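Local coordinates for DNA polymerase II large subunit (Pyrococcus horikoshii, PDB 7OEC), which contains an intein, the part described here, which probably excises itself from the polymerase precursor and joins the flanking sequences by protein splicing, at residues I11-N16 and V48-Y53; V63-E68 and N152-Y156; I80-L86 and V133-E139; I119-I123 and I160-V166. The protein carries 2 engineered substitutions. One frame throughout, in Å; residues are numbered along the deposited sequence. Where two conformers were deposited one is given.

Contact 1. Residues I11-N16 and V48-Y53; sequences ILVQIN and VDIKVY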
loop_
_atom_site.group_PDB
_atom_site.type_symbol
_atom_site.label_atom_id
_atom_site.label_comp_id
_atom_site.label_asym_id
_atom_site.label_seq_id
_atom_site.Cartn_x
_atom_site.Cartn_y
_atom_site.Cartn_z
ATOM N N ILE A 11 -2.448 -1.552 -6.549
ATOM C CA ILE A 11 -1.667 -0.346 -6.367
ATOM C C ILE A 11 -1.722 0.546 -7.608
ATOM O O ILE A 11 -1.716 0.058 -8.748
ATOM C CB ILE A 11 -0.219 -0.700 -5.992
ATOM C CG1 ILE A 11 0.550 0.549 -5.603
ATOM C CG2 ILE A 11 0.384 -1.495 -7.062
ATOM C CD1 ILE A 11 1.838 0.227 -4.865
ATOM N N LEU A 12 -1.816 1.861 -7.375
ATOM C CA LEU A 12 -1.902 2.838 -8.455
ATOM C C LEU A 12 -0.510 3.188 -8.966
ATOM O O LEU A 12 0.362 3.640 -8.208
ATOM C CB LEU A 12 -2.586 4.093 -7.946
ATOM C CG LEU A 12 -2.915 5.175 -8.970
ATOM C CD1 LEU A 12 -3.869 4.657 -10.039
ATOM C CD2 LEU A 12 -3.458 6.424 -8.277
ATOM N N VAL A 13 -0.299 2.935 -10.255
ATOM C CA VAL A 13 0.966 3.131 -10.930
ATOM C C VAL A 13 0.719 3.875 -12.235
ATOM O O VAL A 13 -0.412 4.059 -12.688
ATOM C CB VAL A 13 1.690 1.794 -11.210
ATOM C CG1 VAL A 13 2.086 1.127 -9.865
ATOM C CG2 VAL A 13 0.881 0.844 -12.070
ATOM N N GLN A 14 1.810 4.337 -12.816
ATOM C CA GLN A 14 1.818 4.924 -14.138
ATOM C C GLN A 14 2.707 4.034 -14.988
ATOM O O GLN A 14 3.903 3.901 -14.695
ATOM C CB GLN A 14 2.413 6.324 -14.091
ATOM C CG GLN A 14 2.170 6.995 -15.414
ATOM C CD GLN A 14 2.884 8.258 -15.544
ATOM O OE1 GLN A 14 2.255 9.302 -15.618
ATOM N NE2 GLN A 14 4.221 8.198 -15.578
ATOM N N ILE A 15 2.131 3.395 -16.003
ATOM C CA ILE A 15 2.887 2.490 -16.867
ATOM C C ILE A 15 2.927 3.110 -18.253
ATOM O O ILE A 15 1.874 3.369 -18.856
ATOM C CB ILE A 15 2.305 1.067 -16.913
ATOM C CG1 ILE A 15 2.326 0.422 -15.517
ATOM C CG2 ILE A 15 3.124 0.249 -17.915
ATOM C CD1 ILE A 15 1.728 -0.909 -15.444
ATOM N N ASN A 16 4.129 3.419 -18.721
ATOM C CA ASN A 16 4.312 4.044 -20.018
ATOM C C ASN A 16 3.370 5.238 -20.195
ATOM O O ASN A 16 2.713 5.404 -21.229
ATOM C CB ASN A 16 4.117 3.052 -21.165
ATOM C CG ASN A 16 5.189 1.979 -21.242
ATOM O OD1 ASN A 16 4.934 0.779 -21.010
ATOM N ND2 ASN A 16 6.363 2.380 -21.663
ATOM N N VAL A 48 8.824 -2.630 -17.935
ATOM C CA VAL A 48 8.052 -1.558 -18.546
ATOM C C VAL A 48 8.498 -0.288 -17.835
ATOM O O VAL A 48 9.078 -0.330 -16.742
ATOM C CB VAL A 48 6.524 -1.767 -18.384
ATOM C CG1 VAL A 48 6.085 -3.027 -19.161
ATOM C CG2 VAL A 48 6.153 -1.890 -16.904
ATOM N N ASP A 49 8.230 0.855 -18.463
ATOM C CA ASP A 49 8.549 2.148 -17.854
ATOM C C ASP A 49 7.467 2.453 -16.829
ATOM O O ASP A 49 6.308 2.663 -17.189
ATOM C CB ASP A 49 8.638 3.252 -18.906
ATOM C CG ASP A 49 9.930 3.150 -19.801
ATOM O OD1 ASP A 49 11.011 2.734 -19.295
ATOM O OD2 ASP A 49 9.867 3.486 -21.019
ATOM N N ILE A 50 7.809 2.399 -15.551
ATOM C CA ILE A 50 6.804 2.374 -14.493
ATOM C C ILE A 50 7.213 3.337 -13.392
ATOM O O ILE A 50 8.402 3.492 -13.084
ATOM C CB ILE A 50 6.550 0.930 -13.972
ATOM C CG1 ILE A 50 5.352 0.935 -12.982
ATOM C CG2 ILE A 50 7.858 0.267 -13.397
ATOM C CD1 ILE A 50 4.777 -0.385 -12.674
ATOM N N LYS A 51 6.214 4.043 -12.869
ATOM C CA LYS A 51 6.353 4.857 -11.679
ATOM C C LYS A 51 5.176 4.545 -10.764
ATOM O O LYS A 51 4.139 4.048 -11.199
ATOM C CB LYS A 51 6.409 6.339 -12.051
ATOM C CG LYS A 51 7.698 6.782 -12.739
ATOM C CD LYS A 51 7.583 8.228 -13.070
ATOM C CE LYS A 51 8.747 8.718 -13.906
ATOM N NZ LYS A 51 10.048 8.157 -13.439
ATOM N N VAL A 52 5.348 4.794 -9.481
ATOM C CA VAL A 52 4.287 4.565 -8.516
ATOM C C VAL A 52 3.733 5.907 -8.077
ATOM O O VAL A 52 4.471 6.894 -7.954
ATOM C CB VAL A 52 4.797 3.692 -7.352
ATOM C CG1 VAL A 52 5.847 4.392 -6.500
ATOM C CG2 VAL A 52 3.635 3.271 -6.493
ATOM N N TYR A 53 2.419 5.973 -7.897
ATOM C CA TYR A 53 1.847 7.175 -7.316
ATOM C C TYR A 53 1.967 7.155 -5.796
ATOM O O TYR A 53 1.655 6.172 -5.119
ATOM C CB TYR A 53 0.392 7.279 -7.703
ATOM C CG TYR A 53 0.126 7.739 -9.128
ATOM C CD1 TYR A 53 -0.031 9.071 -9.415
ATOM C CD2 TYR A 53 -0.022 6.841 -10.153
ATOM C CE1 TYR A 53 -0.314 9.492 -10.663
ATOM C CE2 TYR A 53 -0.312 7.253 -11.430
ATOM C CZ TYR A 53 -0.454 8.589 -11.678
ATOM O OH TYR A 53 -0.748 9.100 -12.916
HETATM O O HOH W 1 0.486 3.863 -5.397
#
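V13 and I15 meet I50 on the apolar face of an antiparallel strand pair in the largest sheet of the intein (Hint) fold. I50 CD1 reaches both, lying 3.8 Å from I15 CG1. The CG1 branch of I50 is anti to the backbone N (chi1 -173°), which brings the ethyl end back to the facing strand. V52 continues this face, with its CG2 3.9 Å from I11 CD1. L12 packs on Y53. L12 CG sits 3.5 Å from Y53 CD2, and L12 CD2 makes an off-centre CH-pi contact with the ring. The carbonyl oxygen of V13 lies at the ring edge, 3.4 Å from Y53 CE2. With an alanine in place of Y53, L12 would probably lose its ring partner and a gap would open beside Q14 CB. Further out, Q14 and K51 form a hydrogen-bonded pair. Q14 N donates to K51 O at 2.8 Å, and K51 N returns the bond to Q14 O. K51 runs alongside Q14, and its end leaves the facing strand for a salt bridge with D66. At the polar end the pairing closes just past the strand, where N16 N gives D49 O a nearly straight bond (174°) of 2.8 Å.

Contact 2. Residues V63-E68 and N152-Y156; sequences VLTDIE and NAKKY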
loop_
_atom_site.group_PDB
_atom_site.type_symbol
_atom_site.label_atom_id
_atom_site.label_comp_id
_atom_site.label_asym_id
_atom_site.label_seq_id
_atom_site.Cartn_x
_atom_site.Cartn_y
_atom_site.Cartn_z
ATOM N N VAL A 63 2.044 12.580 -6.025
ATOM C CA VAL A 63 3.276 12.757 -6.775
ATOM C C VAL A 63 3.594 11.409 -7.375
ATOM O O VAL A 63 3.109 10.388 -6.906
ATOM C CB VAL A 63 4.413 13.192 -5.840
ATOM C CG1 VAL A 63 5.755 13.401 -6.594
ATOM C CG2 VAL A 63 4.042 14.486 -5.148
ATOM N N LEU A 64 4.388 11.403 -8.432
ATOM C CA LEU A 64 4.923 10.170 -8.983
ATOM C C LEU A 64 6.361 9.953 -8.504
ATOM O O LEU A 64 7.120 10.908 -8.327
ATOM C CB LEU A 64 4.887 10.251 -10.504
ATOM C CG LEU A 64 3.530 10.089 -11.168
ATOM C CD1 LEU A 64 3.657 10.399 -12.601
ATOM C CD2 LEU A 64 3.042 8.661 -10.997
ATOM N N THR A 65 6.739 8.691 -8.292
ATOM C CA THR A 65 8.097 8.389 -7.861
ATOM C C THR A 65 8.547 7.045 -8.423
ATOM O O THR A 65 7.744 6.216 -8.834
ATOM C CB THR A 65 8.227 8.464 -6.335
ATOM O OG1 THR A 65 9.619 8.505 -5.997
ATOM C CG2 THR A 65 7.592 7.308 -5.672
ATOM N N ASP A 66 9.843 6.808 -8.373
ATOM C CA ASP A 66 10.401 5.567 -8.884
ATOM C C ASP A 66 10.189 4.411 -7.909
ATOM O O ASP A 66 10.101 4.590 -6.700
ATOM C CB ASP A 66 11.894 5.755 -9.145
ATOM C CG ASP A 66 12.161 6.550 -10.422
ATOM O OD1 ASP A 66 11.315 6.461 -11.354
ATOM O OD2 ASP A 66 13.198 7.243 -10.512
ATOM N N ILE A 67 10.074 3.218 -8.455
ATOM C CA ILE A 67 10.042 1.992 -7.680
ATOM C C ILE A 67 11.467 1.438 -7.665
ATOM O O ILE A 67 12.026 1.115 -8.721
ATOM C CB ILE A 67 9.067 0.988 -8.310
ATOM C CG1 ILE A 67 7.627 1.531 -8.358
ATOM C CG2 ILE A 67 9.173 -0.307 -7.526
ATOM C CD1 ILE A 67 6.753 0.817 -9.332
ATOM N N GLU A 68 12.072 1.360 -6.476
ATOM C CA GLU A 68 13.445 0.886 -6.344
ATOM C C GLU A 68 13.529 -0.635 -6.389
ATOM O O GLU A 68 14.478 -1.180 -6.971
ATOM C CB GLU A 68 14.031 1.427 -5.038
ATOM C CG GLU A 68 15.510 1.290 -4.903
ATOM C CD GLU A 68 16.115 2.423 -4.097
ATOM O OE1 GLU A 68 15.317 3.247 -3.578
ATOM O OE2 GLU A 68 17.372 2.499 -4.004
ATOM N N ASN A 152 9.574 -0.823 -2.459
ATOM C CA ASN A 152 10.201 0.385 -1.949
ATOM C C ASN A 152 10.063 1.461 -3.004
ATOM O O ASN A 152 10.538 1.305 -4.133
ATOM C CB ASN A 152 11.682 0.231 -1.623
ATOM C CG ASN A 152 12.292 1.550 -1.013
ATOM O OD1 ASN A 152 11.651 2.269 -0.217
ATOM N ND2 ASN A 152 13.526 1.840 -1.375
ATOM N N ALA A 153 9.377 2.537 -2.631
ATOM C CA ALA A 153 9.156 3.703 -3.467
ATOM C C ALA A 153 10.146 4.765 -3.055
ATOM O O ALA A 153 10.249 5.088 -1.871
ATOM C CB ALA A 153 7.768 4.280 -3.213
ATOM N N LYS A 154 10.794 5.365 -4.032
ATOM C CA LYS A 154 11.845 6.328 -3.751
ATOM C C LYS A 154 11.268 7.554 -3.044
ATOM O O LYS A 154 10.259 8.109 -3.466
ATOM C CB LYS A 154 12.487 6.737 -5.077
ATOM C CG LYS A 154 13.702 7.656 -4.962
ATOM C CD LYS A 154 14.952 6.976 -5.531
ATOM C CE LYS A 154 16.154 7.880 -5.570
ATOM N NZ LYS A 154 17.153 7.352 -6.587
ATOM N N LYS A 155 11.893 7.965 -1.951
ATOM C CA LYS A 155 11.603 9.231 -1.266
ATOM C C LYS A 155 10.378 9.253 -0.336
ATOM O O LYS A 155 10.511 9.425 0.880
ATOM C CB LYS A 155 11.586 10.427 -2.253
ATOM C CG LYS A 155 11.513 11.777 -1.565
ATOM C CD LYS A 155 11.744 12.922 -2.552
ATOM C CE LYS A 155 11.420 14.237 -1.911
ATOM N N TYR A 156 9.176 9.105 -0.864
ATOM C CA TYR A 156 7.966 9.365 -0.075
ATOM C C TYR A 156 7.461 8.182 0.758
ATOM O O TYR A 156 6.862 8.347 1.840
ATOM C CB TYR A 156 6.869 9.798 -1.050
ATOM C CG TYR A 156 7.243 11.012 -1.840
ATOM C CD1 TYR A 156 7.343 12.250 -1.238
ATOM C CD2 TYR A 156 7.593 10.906 -3.154
ATOM C CE1 TYR A 156 7.738 13.332 -1.952
ATOM C CE2 TYR A 156 8.015 11.966 -3.844
ATOM C CZ TYR A 156 8.056 13.186 -3.258
ATOM O OH TYR A 156 8.451 14.270 -4.006
#
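The Y156 ring turns its edge to T65, whose CB lies near the ring plane 4.1 Å from CD2. V63 CG1 comes in obliquely, 3.8 Å from Y156 CE2 and equally near the hydroxyl. K155 CG, of the same segment, covers one face over the ring centre. At the other end, in the conformer of N152 given, its amide lies beside the carboxylate of E68, their planes 23° apart. E68 OE1 is 3.2 Å from N152 ND2, but the angle is too poor for a hydrogen bond. In the same conformer N152 OD1 bonds to Q169 NE2, and the backbone A153 N donates to Q169 OE1. Between these groups, strand 61-74 pairs antiparallel with the end of strand 147-153. I67 and A153 form a non-hydrogen-bonded pair. E68 N donates to N152 O at 2.8 Å and K154 N to D66 O at 2.9 Å. Where strand 147-153 has ended, at K154, the side chain of T65 takes over. OG1 stands anti to the backbone N (chi1 -165°) and gives K154 O a bond of 2.6 Å. Y156 N reaches the same oxygen from the opposite face, so two donors grip it. The side chain of E68 is about 4 Å from a bound zinc ion. Inteins usually end in an asparagine that cyclises during splicing; the terminal Q169 probably plays that part, so this polar end likely borders the splicing site.

Contact 3. Residues I80-L86 and V133-E139; sequences IRFELEL and VAVKKIE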
loop_
_atom_site.group_PDB
_atom_site.type_symbol
_atom_site.label_atom_id
_atom_site.label_comp_id
_atom_site.label_asym_id
_atom_site.label_seq_id
_atom_site.Cartn_x
_atom_site.Cartn_y
_atom_site.Cartn_z
ATOM N N ILE A 80 -4.144 -8.067 9.054
ATOM C CA ILE A 80 -5.245 -7.273 9.564
ATOM C C ILE A 80 -5.986 -6.688 8.370
ATOM O O ILE A 80 -5.365 -6.142 7.450
ATOM C CB ILE A 80 -4.734 -6.180 10.520
ATOM C CG1 ILE A 80 -4.023 -6.850 11.714
ATOM C CG2 ILE A 80 -5.881 -5.314 11.011
ATOM C CD1 ILE A 80 -3.482 -5.871 12.646
ATOM N N ARG A 81 -7.301 -6.811 8.385
ATOM C CA ARG A 81 -8.156 -6.231 7.370
ATOM C C ARG A 81 -8.931 -5.075 7.977
ATOM O O ARG A 81 -9.548 -5.206 9.041
ATOM C CB ARG A 81 -9.125 -7.283 6.839
ATOM C CG ARG A 81 -10.087 -6.769 5.770
ATOM C CD ARG A 81 -10.983 -7.905 5.355
ATOM N NE ARG A 81 -12.097 -7.463 4.543
ATOM C CZ ARG A 81 -12.037 -7.233 3.241
ATOM N NH1 ARG A 81 -10.884 -7.388 2.570
ATOM N NH2 ARG A 81 -13.170 -6.887 2.622
ATOM N N PHE A 82 -8.882 -3.948 7.301
ATOM C CA PHE A 82 -9.617 -2.752 7.653
ATOM C C PHE A 82 -10.749 -2.573 6.665
ATOM O O PHE A 82 -10.514 -2.510 5.451
ATOM C CB PHE A 82 -8.676 -1.560 7.560
ATOM C CG PHE A 82 -7.504 -1.680 8.463
ATOM C CD1 PHE A 82 -7.645 -1.443 9.816
ATOM C CD2 PHE A 82 -6.287 -2.073 7.967
ATOM C CE1 PHE A 82 -6.608 -1.594 10.667
ATOM C CE2 PHE A 82 -5.178 -2.167 8.809
ATOM C CZ PHE A 82 -5.339 -1.929 10.175
ATOM N N GLU A 83 -11.962 -2.491 7.181
ATOM C CA GLU A 83 -13.140 -2.197 6.395
ATOM C C GLU A 83 -13.502 -0.776 6.724
ATOM O O GLU A 83 -13.658 -0.434 7.905
ATOM C CB GLU A 83 -14.289 -3.140 6.769
ATOM C CG GLU A 83 -13.788 -4.588 6.572
ATOM C CD GLU A 83 -14.799 -5.660 6.901
ATOM O OE1 GLU A 83 -15.911 -5.280 7.336
ATOM O OE2 GLU A 83 -14.485 -6.871 6.700
ATOM N N LEU A 84 -13.700 0.009 5.687
ATOM C CA LEU A 84 -13.914 1.430 5.794
ATOM C C LEU A 84 -15.357 1.826 5.504
ATOM O O LEU A 84 -16.122 1.143 4.802
ATOM C CB LEU A 84 -12.979 2.143 4.817
ATOM C CG LEU A 84 -11.489 1.693 4.913
ATOM C CD1 LEU A 84 -10.604 2.552 4.022
ATOM C CD2 LEU A 84 -10.981 1.780 6.330
ATOM N N GLU A 85 -15.696 2.987 6.050
ATOM C CA GLU A 85 -16.917 3.661 5.679
ATOM C C GLU A 85 -16.920 3.779 4.161
ATOM O O GLU A 85 -15.904 4.087 3.525
ATOM C CB GLU A 85 -16.913 5.035 6.364
ATOM C CG GLU A 85 -18.066 5.896 6.142
ATOM C CD GLU A 85 -17.878 7.311 6.729
ATOM O OE1 GLU A 85 -16.753 7.713 7.214
ATOM O OE2 GLU A 85 -18.900 8.029 6.732
ATOM N N LEU A 86 -18.068 3.496 3.575
ATOM C CA LEU A 86 -18.343 3.486 2.137
ATOM C C LEU A 86 -17.910 2.193 1.453
ATOM O O LEU A 86 -18.168 2.035 0.250
ATOM C CB LEU A 86 -17.859 4.710 1.346
ATOM C CG LEU A 86 -18.231 6.049 1.991
ATOM C CD1 LEU A 86 -17.739 7.117 1.088
ATOM C CD2 LEU A 86 -19.688 6.213 2.204
ATOM N N VAL A 133 -12.516 8.862 5.326
ATOM C CA VAL A 133 -13.422 7.757 5.622
ATOM C C VAL A 133 -13.002 7.104 6.935
ATOM O O VAL A 133 -11.815 6.879 7.185
ATOM C CB VAL A 133 -13.518 6.682 4.502
ATOM C CG1 VAL A 133 -14.139 7.275 3.238
ATOM C CG2 VAL A 133 -12.195 6.040 4.225
ATOM N N ALA A 134 -13.970 6.763 7.761
ATOM C CA ALA A 134 -13.650 6.128 9.028
ATOM C C ALA A 134 -13.445 4.613 8.897
ATOM O O ALA A 134 -14.073 3.940 8.075
ATOM C CB ALA A 134 -14.783 6.405 10.013
ATOM N N VAL A 135 -12.555 4.069 9.732
ATOM C CA VAL A 135 -12.455 2.623 9.903
ATOM C C VAL A 135 -13.707 2.151 10.624
ATOM O O VAL A 135 -14.005 2.601 11.738
ATOM C CB VAL A 135 -11.198 2.229 10.691
ATOM C CG1 VAL A 135 -11.140 0.729 10.916
ATOM C CG2 VAL A 135 -9.931 2.667 9.959
ATOM N N LYS A 136 -14.417 1.206 10.007
ATOM C CA LYS A 136 -15.679 0.707 10.537
ATOM C C LYS A 136 -15.513 -0.641 11.222
ATOM O O LYS A 136 -16.142 -0.902 12.260
ATOM C CB LYS A 136 -16.732 0.623 9.412
ATOM C CG LYS A 136 -18.124 0.151 9.888
ATOM C CD LYS A 136 -19.173 0.137 8.757
ATOM C CE LYS A 136 -18.772 -0.839 7.621
ATOM N NZ LYS A 136 -18.430 -2.270 8.057
ATOM N N LYS A 137 -14.596 -1.461 10.715
ATOM C CA LYS A 137 -14.407 -2.784 11.285
ATOM C C LYS A 137 -12.983 -3.231 11.047
ATOM O O LYS A 137 -12.410 -2.946 10.002
ATOM C CB LYS A 137 -15.344 -3.818 10.661
ATOM C CG LYS A 137 -15.335 -5.120 11.427
ATOM C CD LYS A 137 -16.306 -6.130 10.813
ATOM C CE LYS A 137 -16.358 -7.447 11.618
ATOM N NZ LYS A 137 -17.292 -7.387 12.816
ATOM N N ILE A 138 -12.422 -3.945 12.005
ATOM C CA ILE A 138 -11.072 -4.470 11.915
ATOM C C ILE A 138 -11.137 -5.961 12.194
ATOM O O ILE A 138 -11.779 -6.394 13.160
ATOM C CB ILE A 138 -10.141 -3.777 12.914
ATOM C CG1 ILE A 138 -10.204 -2.282 12.657
ATOM C CG2 ILE A 138 -8.702 -4.309 12.759
ATOM C CD1 ILE A 138 -9.317 -1.507 13.591
ATOM N N GLU A 139 -10.503 -6.745 11.321
ATOM C CA GLU A 139 -10.476 -8.193 11.439
ATOM C C GLU A 139 -9.057 -8.725 11.413
ATOM O O GLU A 139 -8.237 -8.258 10.629
ATOM C CB GLU A 139 -11.143 -8.883 10.237
ATOM C CG GLU A 139 -12.565 -8.457 9.978
ATOM C CD GLU A 139 -13.232 -9.341 8.990
ATOM O OE1 GLU A 139 -12.638 -9.641 7.945
ATOM O OE2 GLU A 139 -14.348 -9.762 9.279
#
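A classic beta bulge marks this antiparallel pairing in the four-stranded sheet of the intein: K136 and K137 both face E83. The carbonyl oxygen E83 O takes two bonds, from K136 N at 2.8 Å and from K137 N at 3.1 Å. The register shifts by one residue there. Beyond the bulge, E85 N donates to A134 O, and the carboxylate of E85 answers through its anti lone pair: A134 N lies 3.0 Å from E85 OE1. The E83 side chain is the centre of a charge network. R81 NE meets E83 OE2 at 3.3 Å, with the carboxylate oxygen in the guanidinium plane. K136 curls back through bends at chi3 and chi4, but its NZ makes only a long salt bridge, 4.0 Å from E83 OE1. The other face is apolar. I138 CG1 lies 3.9 Å from F82 CD1, the two side chains running side by side. I80 CG2 lies over one face of the F82 ring, offset toward its rim, and is pressed tightly against I138 CG2, at 3.5 Å. L84 crosses V133 at about a right angle, with CD1 3.8 Å from V133 CG2. Strand 89-93 borders segment 80-86, where R81 NH1 forms a salt bridge with E91 and the F82 and F90 rings meet. Strand 119-123 borders the other segment, where I120 packs on V135 and I122 on V133.

Contact 4. Residues I119-I123 and I160-V166; sequences IIIII and IINENIV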
loop_
_atom_site.group_PDB
_atom_site.type_symbol
_atom_site.label_atom_id
_atom_site.label_comp_id
_atom_site.label_asym_id
_atom_site.label_seq_id
_atom_site.Cartn_x
_atom_site.Cartn_y
_atom_site.Cartn_z
ATOM N N ILE A 119 -9.476 7.736 11.082
ATOM C CA ILE A 119 -9.742 8.230 9.727
ATOM C C ILE A 119 -8.636 7.798 8.766
ATOM O O ILE A 119 -7.450 8.024 9.025
ATOM C CB ILE A 119 -9.882 9.764 9.721
ATOM C CG1 ILE A 119 -11.044 10.183 10.624
ATOM C CG2 ILE A 119 -10.009 10.321 8.294
ATOM C CD1 ILE A 119 -12.408 9.730 10.178
ATOM N N ILE A 120 -9.044 7.279 7.607
ATOM C CA ILE A 120 -8.178 6.964 6.476
ATOM C C ILE A 120 -8.485 7.958 5.363
ATOM O O ILE A 120 -9.636 8.386 5.203
ATOM C CB ILE A 120 -8.465 5.522 5.998
ATOM C CG1 ILE A 120 -8.215 4.505 7.090
ATOM C CG2 ILE A 120 -7.731 5.188 4.731
ATOM C CD1 ILE A 120 -6.784 4.349 7.455
ATOM N N ILE A 121 -7.463 8.349 4.603
ATOM C CA ILE A 121 -7.626 9.274 3.490
ATOM C C ILE A 121 -7.722 8.469 2.205
ATOM O O ILE A 121 -6.882 7.603 1.937
ATOM C CB ILE A 121 -6.462 10.290 3.440
ATOM C CG1 ILE A 121 -6.421 11.110 4.734
ATOM C CG2 ILE A 121 -6.507 11.140 2.190
ATOM C CD1 ILE A 121 -7.688 11.832 5.043
ATOM N N ILE A 122 -8.705 8.802 1.385
ATOM C CA ILE A 122 -8.782 8.306 0.024
ATOM C C ILE A 122 -8.670 9.488 -0.938
ATOM O O ILE A 122 -8.991 10.625 -0.595
ATOM C CB ILE A 122 -10.084 7.520 -0.154
ATOM C CG1 ILE A 122 -11.250 8.420 0.094
ATOM C CG2 ILE A 122 -10.132 6.220 0.807
ATOM C CD1 ILE A 122 -12.554 7.769 -0.307
ATOM N N ILE A 123 -8.211 9.222 -2.162
ATOM C CA ILE A 123 -8.009 10.256 -3.179
ATOM C C ILE A 123 -9.057 10.111 -4.275
ATOM O O ILE A 123 -9.250 9.016 -4.811
ATOM C CB ILE A 123 -6.624 10.114 -3.821
ATOM C CG1 ILE A 123 -5.541 10.196 -2.757
ATOM C CG2 ILE A 123 -6.368 11.175 -4.801
ATOM C CD1 ILE A 123 -5.586 11.456 -1.964
ATOM N N ILE A 160 -0.862 4.315 -2.952
ATOM C CA ILE A 160 -2.306 4.478 -3.075
ATOM C C ILE A 160 -2.872 3.133 -3.505
ATOM O O ILE A 160 -2.586 2.657 -4.607
ATOM C CB ILE A 160 -2.655 5.616 -4.039
ATOM C CG1 ILE A 160 -2.021 6.917 -3.486
ATOM C CG2 ILE A 160 -4.158 5.736 -4.166
ATOM C CD1 ILE A 160 -2.149 8.074 -4.350
ATOM N N ILE A 161 -3.629 2.489 -2.618
ATOM C CA ILE A 161 -3.957 1.083 -2.804
ATOM C C ILE A 161 -5.459 0.847 -2.857
ATOM O O ILE A 161 -6.267 1.628 -2.368
ATOM C CB ILE A 161 -3.317 0.179 -1.741
ATOM C CG1 ILE A 161 -3.833 0.488 -0.355
ATOM C CG2 ILE A 161 -1.774 0.222 -1.880
ATOM C CD1 ILE A 161 -3.449 -0.588 0.663
ATOM N N ASN A 162 -5.828 -0.260 -3.474
ATOM C CA ASN A 162 -7.213 -0.696 -3.544
ATOM C C ASN A 162 -8.072 0.482 -4.007
ATOM O O ASN A 162 -7.764 1.059 -5.059
ATOM C CB ASN A 162 -7.629 -1.355 -2.248
ATOM C CG ASN A 162 -6.865 -2.628 -2.000
ATOM O OD1 ASN A 162 -6.176 -3.127 -2.884
ATOM N ND2 ASN A 162 -6.969 -3.158 -0.797
ATOM N N GLU A 163 -9.155 0.808 -3.304
ATOM C CA GLU A 163 -10.046 1.892 -3.705
ATOM C C GLU A 163 -9.463 3.226 -3.247
ATOM O O GLU A 163 -10.022 3.940 -2.407
ATOM C CB GLU A 163 -11.438 1.668 -3.134
ATOM C CG GLU A 163 -12.013 0.303 -3.535
ATOM C CD GLU A 163 -11.853 -0.804 -2.467
ATOM O OE1 GLU A 163 -10.981 -0.682 -1.579
ATOM O OE2 GLU A 163 -12.635 -1.813 -2.520
ATOM N N ASN A 164 -8.307 3.554 -3.832
ATOM C CA ASN A 164 -7.729 4.896 -3.743
ATOM C C ASN A 164 -7.323 5.282 -2.309
ATOM O O ASN A 164 -7.323 6.459 -1.944
ATOM C CB ASN A 164 -8.657 5.946 -4.375
ATOM C CG ASN A 164 -8.918 5.726 -5.850
ATOM O OD1 ASN A 164 -8.602 4.715 -6.443
ATOM N ND2 ASN A 164 -9.500 6.704 -6.440
ATOM N N ILE A 165 -6.848 4.297 -1.537
ATOM C CA ILE A 165 -6.522 4.463 -0.124
ATOM C C ILE A 165 -5.070 4.879 0.037
ATOM O O ILE A 165 -4.169 4.188 -0.434
ATOM C CB ILE A 165 -6.800 3.157 0.634
ATOM C CG1 ILE A 165 -8.298 2.873 0.664
ATOM C CG2 ILE A 165 -6.227 3.237 2.026
ATOM C CD1 ILE A 165 -8.617 1.401 0.856
ATOM N N VAL A 166 -4.821 5.971 0.750
ATOM C CA VAL A 166 -3.448 6.400 1.007
ATOM C C VAL A 166 -2.899 5.601 2.179
ATOM O O VAL A 166 -3.506 5.574 3.259
ATOM C CB VAL A 166 -3.393 7.900 1.326
ATOM C CG1 VAL A 166 -1.944 8.342 1.700
ATOM C CG2 VAL A 166 -3.876 8.698 0.154
HETATM O O HOH W 2 -4.711 7.402 5.103
#
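N164 holds CG anti to its carbonyl carbon (chi1 -61°), and this swings the amide onto the end of strand 119-123. ND2 donates to I123 O at 2.8 Å, nearly in line with the carbonyl bond. The residue belongs to a G1 beta bulge in the hairpin of strands 158-161 and 165-168, where N164 and I165 both face I161. Its positive phi (65°) suits the first position of such a bulge. N164 also accepts through its backbone: I123 N lies 2.9 Å from N164 O. Two bonds thus join N164 to I123. A leucine in its place would remove the amide donor and is likely to leave I123 O without this partner and the hairpin turn less firmly held. Next, V166 N donates to I121 O in a nearly straight bond. Isoleucines and a valine fill the rest of this buried contact. I123 CG1 reaches V166 CG2 at 3.7 Å. I165 divides its branches, with CG2 meeting I120 CG2 at 3.7 Å and CG1 meeting I122 CG2 at 3.8 Å. On the other side of the I121-V166 pair a water replaces a direct bond, accepting from I121 N at 3.0 Å and donating to V166 O at 2.9 Å.

How the contacts relate
From the N terminus, contact 1 closes first, joining 11-16 to 48-53 before contact 2 opens. Contact 2 spans a long loop from 63-68 to 152-156, and contact 3 nests inside it. Contact 4 crosses both, running from 119-123, between the segments of contact 3, to 160-166, after contact 2 has closed. Contacts 1 and 2 share the eight-stranded sheet through neighbouring strands 50-56 and 61-74. Contact 3 lies in the four-stranded sheet, its centre about 27 Å from that of contact 1. Contact 4 ties the parts together: I120 N bonds to V133 O of contact 3 within one sheet, and L12 N of contact 1 bonds to I160 O.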